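Local structure of glycosyl hydrolase (Rhizobium leguminosarum bv. trifolii, 5NDX) at residues R16-F21 and H295-A301; S227-P233 and H275-H279; G286-R290 and I412-D416; L372-G376 and V407-L411. The protein probably hydrolyses O-glycosidic bonds as a family 39 glycoside hydrolase, the bacterial orthologue of human α-L-iduronidase. The protein carries 2 engineered substitutions. All blocks are in the same frame, centred on the assembly; numbering follows the deposited sequence.

Contact 1 (R16-F21 and H295-A301); sequences RPFNRF and HDRRIIA. With SO4 (sulfate ion), chain B; SO4 (sulfate ion), chain E; SO4 (sulfate ion), chain K.
In the TIM barrel of this family 39 enzyme, the loop entering the first barrel strand, 24-27, meets the C-terminal end of helix 282-300 through an ion pair between the partly exposed Arg16 and the buried Asp296. Arg16 grips the carboxylate end-on with two nitrogens, one to each oxygen: NH1 reaches Asp296 OD1 at 2.9 Å and NH2 reaches Asp296 OD2 at 2.8 Å, the second bond nearly straight at 175°. Both oxygens lie close to the guanidinium plane, but the carboxylate is turned 39° against it; OD1 is met on its syn side but out of the carboxylate plane, and OD2 from above that plane. Ala301 CB rests over one face of the guanidinium. A sulfate, probably from the crystallisation liquor, lies at the guanidinium edge, its O4 taking a bond from Arg16 NH2. Asp296 OD1 has two further neighbours, Phe18 CE1 and a water that donates to it and to Asn19 O, tying the loop backbone to the helix. Farther along the loop, Phe21 has CG between its backbone N and carbonyl carbon (chi1 61°), which carries the ring toward the helix, where His295 CB approaches CZ at 3.8 Å. The ring also receives a CH-pi contact from Ile300, whose CD1 sits over its face, 4.0 Å from the centroid.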
loop_
_atom_site.group_PDB
_atom_site.type_symbol
_atom_site.label_atom_id
_atom_site.label_comp_id
_atom_site.label_asym_id
_atom_site.label_seq_id
_atom_site.Cartn_x
_atom_site.Cartn_y
_atom_site.Cartn_z
ATOM N N ARG A 16 -16.600 6.255 -16.869
ATOM C CA ARG A 16 -15.511 7.192 -16.695
ATOM C C ARG A 16 -14.181 6.416 -16.499
ATOM O O ARG A 16 -14.194 5.213 -16.230
ATOM C CB ARG A 16 -15.787 8.111 -15.488
ATOM C CG ARG A 16 -16.096 7.395 -14.198
ATOM C CD ARG A 16 -16.099 8.359 -13.002
ATOM N NE ARG A 16 -16.612 7.604 -11.876
ATOM C CZ ARG A 16 -15.918 7.082 -10.855
ATOM N NH1 ARG A 16 -14.630 7.282 -10.681
ATOM N NH2 ARG A 16 -16.585 6.372 -9.976
ATOM N N PRO A 17 -13.038 7.097 -16.634
ATOM C CA PRO A 17 -11.791 6.452 -16.257
ATOM C C PRO A 17 -11.745 6.124 -14.754
ATOM O O PRO A 17 -12.470 6.710 -13.962
ATOM C CB PRO A 17 -10.715 7.511 -16.586
ATOM C CG PRO A 17 -11.402 8.559 -17.442
ATOM C CD PRO A 17 -12.838 8.515 -17.002
ATOM N N PHE A 18 -10.933 5.140 -14.402
ATOM C CA PHE A 18 -10.745 4.741 -13.019
ATOM C C PHE A 18 -9.260 4.746 -12.754
ATOM O O PHE A 18 -8.513 4.120 -13.493
ATOM C CB PHE A 18 -11.279 3.324 -12.774
ATOM C CG PHE A 18 -11.241 2.939 -11.346
ATOM C CD1 PHE A 18 -12.124 3.539 -10.438
ATOM C CD2 PHE A 18 -10.262 2.071 -10.877
ATOM C CE1 PHE A 18 -12.077 3.196 -9.103
ATOM C CE2 PHE A 18 -10.221 1.733 -9.551
ATOM C CZ PHE A 18 -11.111 2.309 -8.657
ATOM N N ASN A 19 -8.845 5.441 -11.708
ATOM C CA ASN A 19 -7.487 5.377 -11.241
ATOM C C ASN A 19 -7.399 4.663 -9.905
ATOM O O ASN A 19 -8.258 4.852 -9.019
ATOM C CB ASN A 19 -6.930 6.767 -11.088
ATOM C CG ASN A 19 -6.655 7.427 -12.444
ATOM O OD1 ASN A 19 -7.602 8.090 -12.862
ATOM N N ARG A 20 -6.342 3.872 -9.768
ATOM C CA ARG A 20 -5.997 3.240 -8.492
ATOM C C ARG A 20 -5.148 4.245 -7.762
ATOM O O ARG A 20 -3.934 4.260 -7.881
ATOM C CB ARG A 20 -5.279 1.896 -8.708
ATOM C CG ARG A 20 -6.136 0.911 -9.550
ATOM C CD ARG A 20 -5.393 -0.362 -9.958
ATOM N NE ARG A 20 -4.203 0.063 -10.654
ATOM C CZ ARG A 20 -3.000 -0.451 -10.548
ATOM N NH1 ARG A 20 -2.727 -1.542 -9.823
ATOM N NH2 ARG A 20 -2.051 0.189 -11.166
ATOM N N PHE A 21 -5.813 5.104 -6.988
ATOM C CA PHE A 21 -5.207 6.282 -6.427
ATOM C C PHE A 21 -4.594 6.123 -5.013
ATOM O O PHE A 21 -4.209 7.117 -4.399
ATOM C CB PHE A 21 -6.250 7.425 -6.446
ATOM C CG PHE A 21 -7.499 7.147 -5.621
ATOM C CD1 PHE A 21 -7.498 7.310 -4.251
ATOM C CD2 PHE A 21 -8.656 6.692 -6.225
ATOM C CE1 PHE A 21 -8.640 7.017 -3.497
ATOM C CE2 PHE A 21 -9.811 6.390 -5.487
ATOM C CZ PHE A 21 -9.801 6.569 -4.136
ATOM N N HIS A 295 -14.037 7.968 -1.216
ATOM C CA HIS A 295 -13.314 8.980 -1.970
ATOM C C HIS A 295 -13.681 8.927 -3.469
ATOM O O HIS A 295 -13.874 9.966 -4.103
ATOM C CB HIS A 295 -11.800 8.825 -1.790
ATOM C CG HIS A 295 -11.303 9.398 -0.516
ATOM N ND1 HIS A 295 -11.477 8.764 0.695
ATOM C CD2 HIS A 295 -10.631 10.553 -0.257
ATOM C CE1 HIS A 295 -10.957 9.517 1.653
ATOM N NE2 HIS A 295 -10.431 10.602 1.101
ATOM N N ASP A 296 -13.780 7.727 -4.025
ATOM C CA ASP A 296 -14.137 7.584 -5.420
ATOM C C ASP A 296 -15.563 8.122 -5.704
ATOM O O ASP A 296 -15.758 8.898 -6.648
ATOM C CB ASP A 296 -14.011 6.130 -5.883
ATOM C CG ASP A 296 -14.175 5.984 -7.393
ATOM O OD1 ASP A 296 -13.346 6.489 -8.195
ATOM O OD2 ASP A 296 -15.139 5.342 -7.765
ATOM N N ARG A 297 -16.522 7.731 -4.886
ATOM C CA ARG A 297 -17.910 8.073 -5.113
ATOM C C ARG A 297 -18.249 9.550 -4.739
ATOM O O ARG A 297 -19.030 10.181 -5.416
ATOM C CB ARG A 297 -18.793 7.107 -4.360
ATOM C CG ARG A 297 -20.295 7.434 -4.396
ATOM C CD ARG A 297 -21.135 6.317 -3.813
ATOM N NE ARG A 297 -20.524 5.794 -2.572
ATOM C CZ ARG A 297 -20.623 6.339 -1.361
ATOM N NH1 ARG A 297 -21.398 7.391 -1.142
ATOM N NH2 ARG A 297 -19.970 5.797 -0.352
ATOM N N ARG A 298 -17.669 10.084 -3.687
ATOM C CA ARG A 298 -18.034 11.400 -3.164
ATOM C C ARG A 298 -17.108 12.525 -3.601
ATOM O O ARG A 298 -17.506 13.700 -3.528
ATOM C CB ARG A 298 -18.087 11.376 -1.624
ATOM C CG ARG A 298 -19.140 10.410 -1.082
ATOM C CD ARG A 298 -19.276 10.433 0.459
ATOM N NE ARG A 298 -19.564 11.794 0.882
ATOM C CZ ARG A 298 -19.220 12.370 2.031
ATOM N NH1 ARG A 298 -18.606 11.724 3.003
ATOM N NH2 ARG A 298 -19.466 13.647 2.201
ATOM N N ILE A 299 -15.863 12.209 -3.997
ATOM C CA ILE A 299 -14.954 13.246 -4.424
ATOM C C ILE A 299 -14.664 13.167 -5.949
ATOM O O ILE A 299 -14.856 14.157 -6.666
ATOM C CB ILE A 299 -13.655 13.305 -3.598
ATOM C CG1 ILE A 299 -13.974 13.483 -2.111
ATOM C CG2 ILE A 299 -12.826 14.519 -4.023
ATOM C CD1 ILE A 299 -12.741 13.562 -1.208
ATOM N N ILE A 300 -14.227 12.008 -6.425
ATOM C CA ILE A 300 -13.694 11.879 -7.769
ATOM C C ILE A 300 -14.804 11.839 -8.797
ATOM O O ILE A 300 -14.763 12.609 -9.728
ATOM C CB ILE A 300 -12.801 10.657 -7.905
ATOM C CG1 ILE A 300 -11.595 10.821 -6.980
ATOM C CG2 ILE A 300 -12.358 10.464 -9.361
ATOM C CD1 ILE A 300 -10.764 9.579 -6.824
ATOM N N ALA A 301 -15.791 10.965 -8.621
ATOM C CA ALA A 301 -16.851 10.834 -9.578
ATOM C C ALA A 301 -17.622 12.136 -9.857
ATOM O O ALA A 301 -17.799 12.455 -11.007
ATOM C CB ALA A 301 -17.816 9.746 -9.199
HETATM S S SO4 B . -3.698 3.761 -12.258
HETATM O O1 SO4 B . -5.132 3.681 -12.591
HETATM O O2 SO4 B . -3.077 2.418 -12.411
HETATM O O3 SO4 B . -3.449 4.358 -10.921
HETATM O O4 SO4 B . -3.061 4.673 -13.246
HETATM S S SO4 E . -23.634 9.358 -3.443
HETATM O O1 SO4 E . -24.706 8.434 -3.015
HETATM O O2 SO4 E . -23.231 9.023 -4.834
HETATM O O3 SO4 E . -24.132 10.753 -3.383
HETATM O O4 SO4 E . -22.491 9.249 -2.514
HETATM S S SO4 K . -19.901 6.645 -11.275
HETATM O O1 SO4 K . -20.869 5.635 -11.816
HETATM O O2 SO4 K . -20.547 7.973 -11.051
HETATM O O3 SO4 K . -18.796 6.865 -12.233
HETATM O O4 SO4 K . -19.345 6.102 -10.006
HETATM O O HOH W 1 -10.825 6.458 -9.174
#

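Contact 2 (S227-P233 and H275-H279); sequences SKEDLTP and HHSWH. With SO4 (sulfate ion), chain C.
This is a polar, water-rich contact between two loops of the TIM barrel, 227-233 ahead of helix 235-252 and 275-279 ahead of helix 282-300, centred on a His-carboxylate hydrogen bond between His276 and Asp230. His276 ND1 donates to Asp230 OD1 at 2.6 Å and 173°; the oxygen lies almost in the imidazole plane, and the bond arrives on the anti side of the carboxylate, which is turned 49° from the ring. Placing CG opposite the carbonyl carbon (chi1 -58°) sends the imidazole across to the other loop, where its CE1 edge comes within 3.2 Å of Glu229 O. Past that edge, a water joins His276 NE2 to Ser227 N. Ser227 OG accepts from Glu229 N at 2.8 Å, an ST turn that shapes this end of the loop. Behind the histidine, the Trp278 ring carries His276 CB over one face, and its NE1 reaches Leu231 O through a water 2.9 Å from NE1. Further waters connect Asp230 OD2 to Ser277 N and Asp230 OD1 to His275 O. With a short, straight bond from ND1 and carbonyl oxygens around its rim, the imidazole of His276 is held against rotation, and the neighbouring carboxylate would probably make it easier to protonate.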
loop_
_atom_site.group_PDB
_atom_site.type_symbol
_atom_site.label_atom_id
_atom_site.label_comp_id
_atom_site.label_asym_id
_atom_site.label_seq_id
_atom_site.Cartn_x
_atom_site.Cartn_y
_atom_site.Cartn_z
ATOM N N SER A 227 -6.136 6.533 20.828
ATOM C CA SER A 227 -6.600 6.174 22.154
ATOM C C SER A 227 -6.157 4.759 22.471
ATOM O O SER A 227 -5.945 3.962 21.575
ATOM C CB SER A 227 -8.137 6.230 22.163
ATOM O OG SER A 227 -8.631 5.794 23.369
ATOM N N LYS A 228 -6.138 4.419 23.751
ATOM C CA LYS A 228 -6.038 3.032 24.189
ATOM C C LYS A 228 -7.361 2.319 24.055
ATOM O O LYS A 228 -7.386 1.077 24.058
ATOM C CB LYS A 228 -5.675 2.929 25.676
ATOM C CG LYS A 228 -4.450 3.682 26.109
ATOM C CD LYS A 228 -3.271 3.140 25.374
ATOM C CE LYS A 228 -1.984 3.817 25.831
ATOM N NZ LYS A 228 -0.961 3.278 24.892
ATOM N N GLU A 229 -8.446 3.083 23.981
ATOM C CA GLU A 229 -9.770 2.511 23.737
ATOM C C GLU A 229 -9.954 2.274 22.260
ATOM O O GLU A 229 -9.411 3.020 21.450
ATOM C CB GLU A 229 -10.884 3.432 24.224
ATOM C CG GLU A 229 -11.153 3.246 25.713
ATOM C CD GLU A 229 -10.062 3.807 26.560
ATOM O OE1 GLU A 229 -9.846 5.004 26.427
ATOM O OE2 GLU A 229 -9.426 3.063 27.311
ATOM N N ASP A 230 -10.749 1.276 21.926
ATOM C CA ASP A 230 -11.174 1.050 20.535
ATOM C C ASP A 230 -12.261 1.986 20.066
ATOM O O ASP A 230 -13.419 1.610 19.870
ATOM C CB ASP A 230 -11.604 -0.401 20.321
ATOM C CG ASP A 230 -10.426 -1.355 20.286
ATOM O OD1 ASP A 230 -9.259 -0.938 20.309
ATOM O OD2 ASP A 230 -10.668 -2.559 20.245
ATOM N N LEU A 231 -11.886 3.234 19.882
ATOM C CA LEU A 231 -12.788 4.195 19.336
ATOM C C LEU A 231 -13.103 3.798 17.881
ATOM O O LEU A 231 -12.317 3.091 17.216
ATOM C CB LEU A 231 -12.144 5.585 19.403
ATOM C CG LEU A 231 -11.732 6.087 20.791
ATOM C CD1 LEU A 231 -11.205 7.516 20.659
ATOM C CD2 LEU A 231 -12.829 6.054 21.829
ATOM N N THR A 232 -14.270 4.233 17.429
ATOM C CA THR A 232 -14.837 3.815 16.153
ATOM C C THR A 232 -14.397 4.771 15.024
ATOM O O THR A 232 -14.700 5.942 15.086
ATOM C CB THR A 232 -16.372 3.765 16.255
ATOM O OG1 THR A 232 -16.714 2.700 17.151
ATOM C CG2 THR A 232 -16.976 3.424 14.910
ATOM N N PRO A 233 -13.646 4.297 14.026
ATOM C CA PRO A 233 -13.362 5.195 12.872
ATOM C C PRO A 233 -14.615 5.846 12.251
ATOM O O PRO A 233 -15.616 5.179 12.097
ATOM C CB PRO A 233 -12.716 4.254 11.840
ATOM C CG PRO A 233 -12.079 3.173 12.677
ATOM C CD PRO A 233 -13.048 2.965 13.840
ATOM N N HIS A 275 -2.627 -0.789 20.620
ATOM C CA HIS A 275 -3.143 -2.105 20.286
ATOM C C HIS A 275 -4.642 -2.032 19.951
ATOM O O HIS A 275 -5.456 -1.671 20.794
ATOM C CB HIS A 275 -2.862 -3.089 21.401
ATOM C CG HIS A 275 -1.413 -3.239 21.646
ATOM N ND1 HIS A 275 -0.607 -4.007 20.844
ATOM C CD2 HIS A 275 -0.594 -2.639 22.540
ATOM C CE1 HIS A 275 0.633 -3.937 21.272
ATOM N NE2 HIS A 275 0.668 -3.122 22.308
ATOM N N HIS A 276 -4.937 -2.213 18.661
ATOM C CA HIS A 276 -6.297 -2.296 18.173
ATOM C C HIS A 276 -6.299 -3.521 17.250
ATOM O O HIS A 276 -5.767 -3.473 16.117
ATOM C CB HIS A 276 -6.665 -1.039 17.408
ATOM C CG HIS A 276 -6.536 0.228 18.189
ATOM N ND1 HIS A 276 -7.383 0.550 19.234
ATOM C CD2 HIS A 276 -5.669 1.264 18.075
ATOM C CE1 HIS A 276 -7.050 1.732 19.717
ATOM N NE2 HIS A 276 -6.009 2.179 19.041
ATOM N N SER A 277 -6.879 -4.601 17.750
ATOM C CA SER A 277 -6.802 -5.919 17.162
ATOM C C SER A 277 -7.436 -6.097 15.769
ATOM O O SER A 277 -7.044 -6.976 15.005
ATOM C CB SER A 277 -7.357 -6.951 18.122
ATOM O OG SER A 277 -6.420 -7.155 19.167
ATOM N N TRP A 278 -8.372 -5.230 15.450
ATOM C CA TRP A 278 -8.947 -5.192 14.148
ATOM C C TRP A 278 -7.938 -4.944 13.003
ATOM O O TRP A 278 -8.247 -5.274 11.866
ATOM C CB TRP A 278 -10.081 -4.162 14.067
ATOM C CG TRP A 278 -9.841 -2.810 14.552
ATOM C CD1 TRP A 278 -10.235 -2.302 15.787
ATOM C CD2 TRP A 278 -9.268 -1.711 13.834
ATOM N NE1 TRP A 278 -9.869 -0.988 15.877
ATOM C CE2 TRP A 278 -9.284 -0.599 14.696
ATOM C CE3 TRP A 278 -8.677 -1.576 12.556
ATOM C CZ2 TRP A 278 -8.800 0.646 14.310
ATOM C CZ3 TRP A 278 -8.246 -0.357 12.160
ATOM C CH2 TRP A 278 -8.305 0.750 13.031
ATOM N N HIS A 279 -6.757 -4.412 13.307
ATOM C CA HIS A 279 -5.701 -4.316 12.300
ATOM C C HIS A 279 -5.255 -5.677 11.772
ATOM O O HIS A 279 -4.719 -5.773 10.660
ATOM C CB HIS A 279 -4.502 -3.570 12.830
ATOM C CG HIS A 279 -4.699 -2.087 12.934
ATOM N ND1 HIS A 279 -4.759 -1.435 14.140
ATOM C CD2 HIS A 279 -4.825 -1.128 11.989
ATOM C CE1 HIS A 279 -4.915 -0.139 13.946
ATOM N NE2 HIS A 279 -4.997 0.072 12.654
HETATM S S SO4 C . -0.334 -0.788 26.115
HETATM O O1 SO4 C . 0.225 0.249 25.316
HETATM O O2 SO4 C . -1.555 -1.221 25.511
HETATM O O3 SO4 C . -0.565 -0.181 27.394
HETATM O O4 SO4 C . 0.519 -1.925 26.258
HETATM O O HOH W 2 -4.672 4.696 18.960
HETATM O O HOH W 3 -5.063 -0.302 23.277
HETATM O O HOH W 4 -8.727 -4.369 19.955
HETATM O O HOH W 5 -7.537 -2.700 22.170
HETATM O O HOH W 6 -10.339 1.332 17.594
#

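Contact 3 (G286-R290 and I412-D416); sequences GIIAR and IHSVD
Gly286 and Ser414 form the tight part of the contact, with CA atoms 5.1 Å apart and Ser414 OG only 3.3 Å from Gly286 C. A CB on the glycine would point toward segment 412-416 and crowd Ser414 CB, and its absence lets the chains come this close. Nearby, Ile412 lays CG1 against Ala289 CB at 3.8 Å and CG2 beside Gly286 O. The contact thus seats TIM-barrel helix 282-300 on the end of strand 407-413 of the mixed β-sheet. Toward the partly exposed Asp416 the fit is looser and polar. The extended Arg290 chain passes Ser414 OG, and NE bonds Asp416 OD1 at 3.1 Å, approaching from above the carboxylate plane; the two flat groups stand 88° apart, and bonds from NH1 to Ser414 O and from NH2 to Asp416 OD1 are weak. Thr235 OG1 binds both Arg290 NE and Asp416 OD1. A leucine in place of Arg290 would probably leave the Asp416 carboxylate without its countercharge.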
loop_
_atom_site.group_PDB
_atom_site.type_symbol
_atom_site.label_atom_id
_atom_site.label_comp_id
_atom_site.label_asym_id
_atom_site.label_seq_id
_atom_site.Cartn_x
_atom_site.Cartn_y
_atom_site.Cartn_z
ATOM N N GLY A 286 -11.755 -4.383 5.024
ATOM C CA GLY A 286 -13.024 -3.757 4.663
ATOM C C GLY A 286 -12.974 -2.251 4.735
ATOM O O GLY A 286 -13.365 -1.543 3.792
ATOM N N ILE A 287 -12.437 -1.769 5.835
ATOM C CA ILE A 287 -12.400 -0.341 6.097
ATOM C C ILE A 287 -11.470 0.423 5.164
ATOM O O ILE A 287 -11.783 1.539 4.769
ATOM C CB ILE A 287 -12.103 -0.055 7.605
ATOM C CG1 ILE A 287 -12.823 1.221 8.040
ATOM C CG2 ILE A 287 -10.653 0.174 7.868
ATOM C CD1 ILE A 287 -14.327 0.993 8.201
ATOM N N ILE A 288 -10.308 -0.133 4.817
ATOM C CA ILE A 288 -9.454 0.483 3.761
ATOM C C ILE A 288 -10.221 0.621 2.434
ATOM O O ILE A 288 -10.212 1.685 1.776
ATOM C CB ILE A 288 -8.192 -0.374 3.535
ATOM C CG1 ILE A 288 -7.224 -0.233 4.750
ATOM C CG2 ILE A 288 -7.419 0.047 2.282
ATOM C CD1 ILE A 288 -6.146 -1.308 4.836
ATOM N N ALA A 289 -10.916 -0.460 2.035
ATOM C CA ALA A 289 -11.656 -0.421 0.816
ATOM C C ALA A 289 -12.842 0.569 0.897
ATOM O O ALA A 289 -13.151 1.282 -0.078
ATOM C CB ALA A 289 -12.096 -1.813 0.399
ATOM N N ARG A 290 -13.491 0.614 2.056
ATOM C CA ARG A 290 -14.587 1.509 2.267
ATOM C C ARG A 290 -14.170 2.978 2.162
ATOM O O ARG A 290 -14.862 3.768 1.533
ATOM C CB ARG A 290 -15.257 1.214 3.609
ATOM C CG ARG A 290 -16.164 2.283 4.125
ATOM C CD ARG A 290 -16.961 1.730 5.277
ATOM N NE ARG A 290 -17.699 2.748 5.980
ATOM C CZ ARG A 290 -19.009 2.972 5.923
ATOM N NH1 ARG A 290 -19.822 2.288 5.176
ATOM N NH2 ARG A 290 -19.494 3.972 6.618
ATOM N N ILE A 412 -17.392 -4.755 -1.366
ATOM C CA ILE A 412 -16.938 -4.327 -0.060
ATOM C C ILE A 412 -18.136 -4.411 0.917
ATOM O O ILE A 412 -19.187 -3.851 0.609
ATOM C CB ILE A 412 -16.491 -2.876 -0.160
ATOM C CG1 ILE A 412 -15.388 -2.704 -1.206
ATOM C CG2 ILE A 412 -16.051 -2.330 1.191
ATOM C CD1 ILE A 412 -15.276 -1.281 -1.716
ATOM N N HIS A 413 -18.021 -5.140 2.028
ATOM C CA HIS A 413 -19.101 -5.133 3.042
ATOM C C HIS A 413 -18.440 -4.702 4.328
ATOM O O HIS A 413 -17.674 -5.457 4.922
ATOM C CB HIS A 413 -19.720 -6.501 3.090
ATOM C CG HIS A 413 -21.046 -6.589 3.779
ATOM N ND1 HIS A 413 -21.850 -5.500 4.089
ATOM C CD2 HIS A 413 -21.735 -7.670 4.181
ATOM C CE1 HIS A 413 -22.968 -5.913 4.660
ATOM N NE2 HIS A 413 -22.935 -7.228 4.707
ATOM N N SER A 414 -18.619 -3.431 4.650
ATOM C CA SER A 414 -17.883 -2.796 5.705
ATOM C C SER A 414 -18.721 -1.652 6.274
ATOM O O SER A 414 -19.276 -0.829 5.517
ATOM C CB SER A 414 -16.544 -2.264 5.174
ATOM O OG SER A 414 -15.862 -1.421 6.091
ATOM N N VAL A 415 -18.805 -1.617 7.610
ATOM C CA VAL A 415 -19.326 -0.449 8.347
ATOM C C VAL A 415 -18.254 0.045 9.345
ATOM O O VAL A 415 -17.317 -0.698 9.700
ATOM C CB VAL A 415 -20.622 -0.788 9.131
ATOM C CG1 VAL A 415 -21.767 -1.200 8.174
ATOM C CG2 VAL A 415 -20.394 -1.918 10.148
ATOM N N ASP A 416 -18.425 1.276 9.814
ATOM C CA ASP A 416 -17.496 1.878 10.749
ATOM C C ASP A 416 -17.416 1.084 12.048
ATOM O O ASP A 416 -16.324 0.879 12.590
ATOM C CB ASP A 416 -17.929 3.324 11.024
ATOM C CG ASP A 416 -17.624 4.246 9.859
ATOM O OD1 ASP A 416 -17.017 3.828 8.854
ATOM O OD2 ASP A 416 -17.967 5.416 9.936
#

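Contact 4 (L372-G376 and V407-L411); sequences LATLG and VSISL. Unlike the reference sequence in segment 407-411: Val407 (reference Leu).
The flat groups at this contact are peptide units: Ser408 OG stands over the oxygen end of the Thr374-Leu375 peptide, and Leu375 CD2 stands above the plane of the Ser408-Ile409 peptide, just beyond its oxygen, 3.4 Å from Ser408 O. Ser408 OG donates a weak hydrogen bond to Thr374 O at 3.0 Å, reaching it from well above the carbonyl plane. The serine's torsion turns OG directly away from its own backbone N (chi1 -180°) and out of strand 407-411 toward the loop. Leu372 to Leu375 form a type I beta turn that follows helix 364-372 and leads into strand 378-385, so the contact closes the turn onto the face of the mixed β-sheet. Two leucine methyls, Leu372 CD2 and Leu375 CD1, meet Ser410 OG from the loop side, each 3.7 Å away. An alanine in place of Leu375 is likely to open a gap over Ser408 O and beside the Ser410 hydroxyl. The hydroxyls find their stronger partner in Gln521 of the adjoining strand 518-526, which binds Ser408 OG through NE2 and Ser410 OG through OE1. One carboxamide thus serves both buried serines, while the leucine methyls pack against Ser410 OG.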
loop_
_atom_site.group_PDB
_atom_site.type_symbol
_atom_site.label_atom_id
_atom_site.label_comp_id
_atom_site.label_asym_id
_atom_site.label_seq_id
_atom_site.Cartn_x
_atom_site.Cartn_y
_atom_site.Cartn_z
ATOM N N LEU A 372 -7.228 -5.013 -4.287
ATOM C CA LEU A 372 -7.533 -3.729 -4.933
ATOM C C LEU A 372 -6.588 -3.423 -6.144
ATOM O O LEU A 372 -6.987 -2.726 -7.099
ATOM C CB LEU A 372 -7.478 -2.584 -3.910
ATOM C CG LEU A 372 -8.525 -2.606 -2.798
ATOM C CD1 LEU A 372 -8.149 -1.678 -1.667
ATOM C CD2 LEU A 372 -9.847 -2.166 -3.344
ATOM N N ALA A 373 -5.376 -3.975 -6.105
ATOM C CA ALA A 373 -4.382 -3.747 -7.134
ATOM C C ALA A 373 -4.826 -4.340 -8.463
ATOM O O ALA A 373 -4.343 -3.887 -9.475
ATOM C CB ALA A 373 -3.063 -4.366 -6.736
ATOM N N THR A 374 -5.736 -5.329 -8.441
ATOM C CA THR A 374 -6.261 -5.951 -9.659
ATOM C C THR A 374 -7.290 -5.163 -10.408
ATOM O O THR A 374 -7.756 -5.633 -11.445
ATOM C CB THR A 374 -6.893 -7.342 -9.376
ATOM O OG1 THR A 374 -8.126 -7.202 -8.617
ATOM C CG2 THR A 374 -5.913 -8.210 -8.625
ATOM N N LEU A 375 -7.713 -4.011 -9.890
ATOM C CA LEU A 375 -8.749 -3.260 -10.540
ATOM C C LEU A 375 -8.270 -2.702 -11.885
ATOM O O LEU A 375 -7.089 -2.518 -12.113
ATOM C CB LEU A 375 -9.264 -2.150 -9.643
ATOM C CG LEU A 375 -10.161 -2.611 -8.473
ATOM C CD1 LEU A 375 -10.282 -1.559 -7.380
ATOM C CD2 LEU A 375 -11.526 -3.014 -8.982
ATOM N N GLY A 376 -9.235 -2.507 -12.766
ATOM C CA GLY A 376 -9.014 -2.011 -14.102
ATOM C C GLY A 376 -8.965 -0.508 -14.229
ATOM O O GLY A 376 -8.792 0.187 -13.242
ATOM N N VAL A 407 -13.652 -8.048 -16.473
ATOM C CA VAL A 407 -13.896 -7.132 -15.380
ATOM C C VAL A 407 -13.136 -7.529 -14.126
ATOM O O VAL A 407 -12.785 -8.687 -13.941
ATOM C CB VAL A 407 -15.404 -6.942 -15.100
ATOM C CG1 VAL A 407 -16.098 -6.452 -16.364
ATOM C CG2 VAL A 407 -16.059 -8.215 -14.589
ATOM N N SER A 408 -12.875 -6.522 -13.297
ATOM C CA SER A 408 -12.404 -6.684 -11.958
ATOM C C SER A 408 -13.318 -5.856 -11.094
ATOM O O SER A 408 -13.436 -4.624 -11.267
ATOM C CB SER A 408 -10.966 -6.193 -11.806
ATOM O OG SER A 408 -10.516 -6.371 -10.453
ATOM N N ILE A 409 -13.942 -6.527 -10.137
ATOM C CA ILE A 409 -14.922 -5.910 -9.253
ATOM C C ILE A 409 -14.543 -6.136 -7.786
ATOM O O ILE A 409 -14.354 -7.292 -7.373
ATOM C CB ILE A 409 -16.286 -6.528 -9.486
ATOM C CG1 ILE A 409 -16.774 -6.253 -10.908
ATOM C CG2 ILE A 409 -17.321 -5.996 -8.467
ATOM C CD1 ILE A 409 -17.805 -7.244 -11.358
ATOM N N SER A 410 -14.413 -5.055 -7.020
ATOM C CA SER A 410 -14.274 -5.144 -5.580
ATOM C C SER A 410 -15.671 -5.040 -4.974
ATOM O O SER A 410 -16.384 -4.057 -5.201
ATOM C CB SER A 410 -13.385 -4.051 -5.033
ATOM O OG SER A 410 -12.061 -4.183 -5.491
ATOM N N LEU A 411 -16.093 -6.060 -4.233
ATOM C CA LEU A 411 -17.358 -6.002 -3.472
ATOM C C LEU A 411 -16.986 -5.870 -1.970
ATOM O O LEU A 411 -16.344 -6.771 -1.380
ATOM C CB LEU A 411 -18.157 -7.241 -3.735
ATOM C CG LEU A 411 -19.571 -7.214 -3.168
ATOM C CD1 LEU A 411 -20.422 -6.129 -3.832
ATOM C CD2 LEU A 411 -20.198 -8.582 -3.367
#

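How the contacts relate
From the N terminus, the chain leaves 16-21, runs through most of the TIM barrel and returns at 295-301, where contact 1 closes its longest loop. Contact 2 is nested inside that loop, joining 227-233 to 275-279 shortly before helix 282-300. The same helix opens contact 3 at 286-290, and because 412-416 comes after contact 1 has closed, contacts 1 and 3 cross. Contact 4 is nested within contact 3, and both use strand 407-413, so barrel helix, β-sheet and the turn after helix 364-372 are tied together. Contacts 1 and 4 also touch, through Arg20 NH1 and Ala373 O, while Pro233 of contact 2 packs on Asp416 of contact 3.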